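PDB 5UGR: malyl-CoA lyase/beta-methylmalyl-CoA lyase from Methylobacterium extorquens, which belongs to the HpcH/HpaI aldolase/citrate lyase family of TIM-barrel enzymes and carries a magnesium ion. Local coordinates for residues A[11-16]-A[318-323]; A[75-78]-A[84-87]. All blocks are in the same frame, centred on the assembly; numbering follows the deposited sequence. Where two conformers were deposited one is given.

Contact 1 of 2, residues A[11-16]-A[318-323]; sequences PRLHRS and ADAMGG
Leu13, in the irregular chain just ahead of strand 16-21, faces Ala320 on the last turn of helix 305-322, where the two backbones come nearest with 6.5 Å between Leu13 CA and Ala320 CA. No hydrogen bond spans them, and the join is made by side chains. CB of Leu13 rests against CB of Ala320 at 3.9 Å, while the leucine branch reaches past it to the next residue, and CD2 of Leu13 lies 3.7 Å from CG of Met321. That reach follows from the first torsion, which sets CG of Leu13 anti to its backbone N (chi1 -179°). Met321 runs across both Leu13 and Arg15 at roughly right angles. Its CG sits 3.8 Å above the plane of the Arg15 guanidinium, displaced toward the rim. The extended chi2 carries Met321 SD to 3.7 Å from Arg15 NH1, and the bend at chi3 (85°) then brings Met321 CE to 3.6 Å from that same Arg15 NH1. The arginine's nitrogens have their polar partners elsewhere: NE forms a salt bridge with Asp37 and NH1 a hydrogen bond with Thr269. Nearby, Lys317 NZ donates to the carbonyl oxygen of Arg12, a polar tie between the same helix and the N-terminal chain. The C-terminal helix is thus seated at the start of the first barrel strand by a small apolar patch and by Met321 CG over the rim of one guanidinium face. The methionine chain packs against this guanidinium while NE, bonded to Asp37, and NH1, bonded to Thr269, keep their polar partners.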
loop_
_atom_site.group_PDB
_atom_site.type_symbol
_atom_site.label_atom_id
_atom_site.label_comp_id
_atom_site.label_asym_id
_atom_site.label_seq_id
_atom_site.Cartn_x
_atom_site.Cartn_y
_atom_site.Cartn_z
ATOM N N PRO A 11 -14.706 -26.332 -4.928
ATOM C CA PRO A 11 -13.764 -27.380 -5.393
ATOM C C PRO A 11 -14.200 -28.232 -6.621
ATOM O O PRO A 11 -14.588 -29.390 -6.448
ATOM C CB PRO A 11 -13.596 -28.267 -4.147
ATOM C CG PRO A 11 -14.901 -28.150 -3.422
ATOM C CD PRO A 11 -15.475 -26.779 -3.754
ATOM N N ARG A 12 -14.008 -27.731 -7.821
ATOM C CA ARG A 12 -14.431 -28.409 -9.069
ATOM C C ARG A 12 -13.302 -29.225 -9.624
ATOM O O ARG A 12 -12.119 -28.867 -9.486
ATOM C CB ARG A 12 -14.835 -27.403 -10.126
ATOM C CG ARG A 12 -15.849 -26.355 -9.670
ATOM C CD ARG A 12 -16.329 -25.463 -10.797
ATOM N NE ARG A 12 -17.014 -24.274 -10.310
ATOM C CZ ARG A 12 -18.307 -23.997 -10.450
ATOM N NH1 ARG A 12 -19.202 -24.889 -10.937
ATOM N NH2 ARG A 12 -18.721 -22.832 -10.051
ATOM N N LEU A 13 -13.687 -30.285 -10.359
ATOM C CA LEU A 13 -12.761 -31.091 -11.140
ATOM C C LEU A 13 -12.436 -30.331 -12.420
ATOM O O LEU A 13 -13.315 -29.836 -13.099
ATOM C CB LEU A 13 -13.388 -32.452 -11.461
ATOM C CG LEU A 13 -12.517 -33.386 -12.252
ATOM C CD1 LEU A 13 -11.337 -33.884 -11.467
ATOM C CD2 LEU A 13 -13.335 -34.610 -12.652
ATOM N N HIS A 14 -11.158 -30.139 -12.688
ATOM C CA HIS A 14 -10.701 -29.219 -13.720
ATOM C C HIS A 14 -9.419 -29.727 -14.401
ATOM O O HIS A 14 -8.434 -29.003 -14.545
ATOM C CB HIS A 14 -10.493 -27.865 -13.038
ATOM C CG HIS A 14 -10.404 -26.708 -13.949
ATOM N ND1 HIS A 14 -10.701 -25.425 -13.526
ATOM C CD2 HIS A 14 -10.059 -26.606 -15.245
ATOM C CE1 HIS A 14 -10.566 -24.598 -14.538
ATOM N NE2 HIS A 14 -10.154 -25.288 -15.580
ATOM N N ARG A 15 -9.414 -30.983 -14.815
ATOM C CA ARG A 15 -8.244 -31.560 -15.489
ATOM C C ARG A 15 -8.039 -31.055 -16.920
ATOM O O ARG A 15 -6.908 -30.884 -17.396
ATOM C CB ARG A 15 -8.346 -33.087 -15.497
ATOM C CG ARG A 15 -8.440 -33.746 -14.144
ATOM C CD ARG A 15 -8.889 -35.170 -14.246
ATOM N NE ARG A 15 -10.173 -35.291 -14.898
ATOM C CZ ARG A 15 -10.662 -36.426 -15.394
ATOM N NH1 ARG A 15 -9.998 -37.577 -15.300
ATOM N NH2 ARG A 15 -11.836 -36.427 -15.976
ATOM N N SER A 16 -9.160 -30.901 -17.617
ATOM C CA SER A 16 -9.218 -30.550 -19.017
ATOM C C SER A 16 -10.166 -29.399 -19.208
ATOM O O SER A 16 -11.276 -29.380 -18.639
ATOM C CB SER A 16 -9.667 -31.767 -19.852
ATOM O OG SER A 16 -10.870 -32.334 -19.371
ATOM N N ALA A 318 -11.604 -36.058 -6.368
ATOM C CA ALA A 318 -11.580 -37.511 -6.548
ATOM C C ALA A 318 -12.997 -38.085 -6.623
ATOM O O ALA A 318 -13.306 -38.992 -7.409
ATOM C CB ALA A 318 -10.805 -38.173 -5.409
ATOM N N ASP A 319 -13.876 -37.539 -5.795
ATOM C CA ASP A 319 -15.258 -38.026 -5.758
ATOM C C ASP A 319 -15.916 -37.707 -7.085
ATOM O O ASP A 319 -16.718 -38.482 -7.590
ATOM C CB ASP A 319 -16.037 -37.350 -4.628
ATOM C CG ASP A 319 -15.636 -37.860 -3.219
ATOM O OD1 ASP A 319 -14.849 -38.870 -3.075
ATOM O OD2 ASP A 319 -16.200 -37.264 -2.255
ATOM N N ALA A 320 -15.627 -36.524 -7.641
ATOM C CA ALA A 320 -16.208 -36.132 -8.948
ATOM C C ALA A 320 -15.815 -37.076 -10.068
ATOM O O ALA A 320 -16.608 -37.407 -10.941
ATOM C CB ALA A 320 -15.781 -34.723 -9.309
ATOM N N MET A 321 -14.572 -37.501 -10.042
ATOM C CA MET A 321 -14.047 -38.435 -11.021
ATOM C C MET A 321 -14.797 -39.731 -10.932
ATOM O O MET A 321 -15.094 -40.325 -11.951
ATOM C CB MET A 321 -12.524 -38.653 -10.879
ATOM C CG MET A 321 -11.768 -37.935 -11.990
ATOM S SD MET A 321 -10.099 -38.321 -11.641
ATOM C CE MET A 321 -10.127 -39.920 -12.541
ATOM N N GLY A 322 -15.089 -40.173 -9.714
ATOM C CA GLY A 322 -15.743 -41.427 -9.497
ATOM C C GLY A 322 -17.142 -41.440 -10.025
ATOM O O GLY A 322 -17.667 -42.502 -10.304
ATOM N N GLY A 323 -17.771 -40.269 -10.149
ATOM C CA GLY A 323 -19.173 -40.224 -10.616
ATOM C C GLY A 323 -19.389 -39.783 -12.050
ATOM O O GLY A 323 -20.518 -39.591 -12.456
#

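Contact 2 of 2, residues A[75-78]-A[84-87]; sequences IRIN and YMYR
Asn78 packs against Tyr84 and Met85 where the TIM barrel's third strand, 72-76, leads through a loop into helix 85-95, the first half of the beta-alpha-beta unit completed by strand 101-104. Its side-chain amide lies beside the tyrosine's CB, with Asn78 ND2 3.5 Å from Tyr84 CB, and the amide and ring planes are turned 42° apart. On the neighbouring residue, CG of Met85 meets CD1 of Ile77 at 3.8 Å, joining the residue just past the strand to the first turn of the helix. With chi1 at -171° and chi2 bent to -142°, the methionine chain crosses the isoleucine at a slant, Met85 SD lying 4.0 Å from Ile77 CD1.

Second-shell bonds fix the amide's rotation: Asn78 ND2 donates to Asp88 OD2 and to the carbonyl oxygen of Leu43, and OD1 accepts from Lys52 NZ. The side chain stands about 10 Å from the bound magnesium ion, whose site includes Asp45, Glu140 and Asp167. Farther out, Gln122 of a second subunit packs on Met85, and Ala295 of a third on Tyr84, so the turn also borders subunit interfaces. The backbone oxygen of Asn78 is buried without a polar partner in the model, and Met85 CG lies 3.2 Å from this Asn78 O.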
loop_
_atom_site.group_PDB
_atom_site.type_symbol
_atom_site.label_atom_id
_atom_site.label_comp_id
_atom_site.label_asym_id
_atom_site.label_seq_id
_atom_site.Cartn_x
_atom_site.Cartn_y
_atom_site.Cartn_z
ATOM N N ILE A 75 -18.153 -19.133 -20.290
ATOM C CA ILE A 75 -17.938 -18.331 -21.491
ATOM C C ILE A 75 -16.666 -17.502 -21.307
ATOM O O ILE A 75 -16.385 -17.028 -20.186
ATOM C CB ILE A 75 -19.105 -17.386 -21.788
ATOM C CG1 ILE A 75 -19.490 -16.476 -20.575
ATOM C CG2 ILE A 75 -20.314 -18.161 -22.282
ATOM C CD1 ILE A 75 -20.593 -15.463 -20.753
ATOM N N ARG A 76 -15.908 -17.366 -22.403
ATOM C CA ARG A 76 -14.792 -16.410 -22.430
ATOM C C ARG A 76 -15.359 -15.137 -23.078
ATOM O O ARG A 76 -15.671 -15.096 -24.272
ATOM C CB ARG A 76 -13.558 -16.877 -23.119
ATOM C CG ARG A 76 -12.457 -15.789 -23.083
ATOM C CD ARG A 76 -11.087 -16.256 -23.509
ATOM N NE ARG A 76 -11.021 -16.755 -24.896
ATOM C CZ ARG A 76 -9.925 -17.265 -25.453
ATOM N NH1 ARG A 76 -8.792 -17.304 -24.751
ATOM N NH2 ARG A 76 -9.932 -17.835 -26.663
ATOM N N ILE A 77 -15.620 -14.145 -22.215
ATOM C CA ILE A 77 -16.104 -12.852 -22.651
ATOM C C ILE A 77 -15.043 -12.048 -23.361
ATOM O O ILE A 77 -13.870 -12.361 -23.287
ATOM C CB ILE A 77 -16.742 -12.027 -21.511
ATOM C CG1 ILE A 77 -15.710 -11.718 -20.395
ATOM C CG2 ILE A 77 -17.903 -12.795 -20.909
ATOM C CD1 ILE A 77 -16.258 -10.857 -19.303
ATOM N N ASN A 78 -15.494 -11.019 -24.080
ATOM C CA ASN A 78 -14.555 -10.114 -24.716
ATOM C C ASN A 78 -13.778 -9.286 -23.694
ATOM O O ASN A 78 -14.159 -9.180 -22.502
ATOM C CB ASN A 78 -15.285 -9.267 -25.761
ATOM C CG ASN A 78 -15.435 -10.030 -27.050
ATOM O OD1 ASN A 78 -14.461 -10.169 -27.842
ATOM N ND2 ASN A 78 -16.618 -10.621 -27.248
ATOM N N TYR A 84 -17.704 -5.030 -26.993
ATOM C CA TYR A 84 -18.528 -6.222 -27.042
ATOM C C TYR A 84 -18.892 -6.766 -25.647
ATOM O O TYR A 84 -19.893 -7.426 -25.476
ATOM C CB TYR A 84 -17.811 -7.344 -27.776
ATOM C CG TYR A 84 -17.328 -6.955 -29.140
ATOM C CD1 TYR A 84 -18.228 -6.891 -30.236
ATOM C CD2 TYR A 84 -15.988 -6.587 -29.334
ATOM C CE1 TYR A 84 -17.742 -6.495 -31.479
ATOM C CE2 TYR A 84 -15.536 -6.196 -30.580
ATOM C CZ TYR A 84 -16.410 -6.160 -31.631
ATOM O OH TYR A 84 -15.898 -5.724 -32.840
ATOM N N MET A 85 -17.995 -6.505 -24.682
ATOM C CA MET A 85 -18.055 -7.253 -23.437
ATOM C C MET A 85 -19.377 -7.074 -22.658
ATOM O O MET A 85 -19.940 -8.046 -22.133
ATOM C CB MET A 85 -16.867 -6.857 -22.545
ATOM C CG MET A 85 -16.757 -7.750 -21.350
ATOM S SD MET A 85 -16.272 -6.894 -19.838
ATOM C CE MET A 85 -17.878 -6.207 -19.389
ATOM N N TYR A 86 -19.840 -5.832 -22.529
ATOM C CA TYR A 86 -21.006 -5.649 -21.644
ATOM C C TYR A 86 -22.236 -6.409 -22.172
ATOM O O TYR A 86 -22.999 -6.942 -21.388
ATOM C CB TYR A 86 -21.345 -4.185 -21.357
ATOM C CG TYR A 86 -21.994 -3.401 -22.481
ATOM C CD1 TYR A 86 -21.236 -2.851 -23.507
ATOM C CD2 TYR A 86 -23.364 -3.189 -22.487
ATOM C CE1 TYR A 86 -21.796 -2.099 -24.496
ATOM C CE2 TYR A 86 -23.943 -2.440 -23.490
ATOM C CZ TYR A 86 -23.160 -1.903 -24.502
ATOM O OH TYR A 86 -23.749 -1.089 -25.477
ATOM N N ARG A 87 -22.371 -6.486 -23.485
ATOM C CA ARG A 87 -23.461 -7.264 -24.041
ATOM C C ARG A 87 -23.281 -8.784 -23.921
ATOM O O ARG A 87 -24.241 -9.503 -23.703
ATOM C CB ARG A 87 -23.734 -6.791 -25.459
ATOM C CG ARG A 87 -24.812 -5.720 -25.372
ATOM C CD ARG A 87 -26.174 -6.271 -25.847
ATOM N NE ARG A 87 -26.004 -6.007 -27.228
ATOM C CZ ARG A 87 -26.516 -6.667 -28.227
ATOM N NH1 ARG A 87 -26.147 -6.235 -29.387
ATOM N NH2 ARG A 87 -27.365 -7.686 -28.059
#

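Overall arrangement
Contact 1 sits at the N-terminal end of the barrel strands, contact 2 just past their C-terminal end, nearer the magnesium ion. Contact 1 links distant sequence, bringing the approach to the first barrel strand, 16-21, against the end of the C-terminal helix 305-322. Contact 2 is local, turning the third strand, 72-76, into helix 85-95, and its residues fall within the long span of chain that contact 1 bridges. Their centres are 27 Å apart and their nearest atoms about 11 Å, so they do not touch. Strand 38-42 lies between strands 16-21 and 72-76 in the barrel. Contact 1 meets no other subunit, whereas contact 2 lies where neighbouring subunits pack in the six-chain assembly.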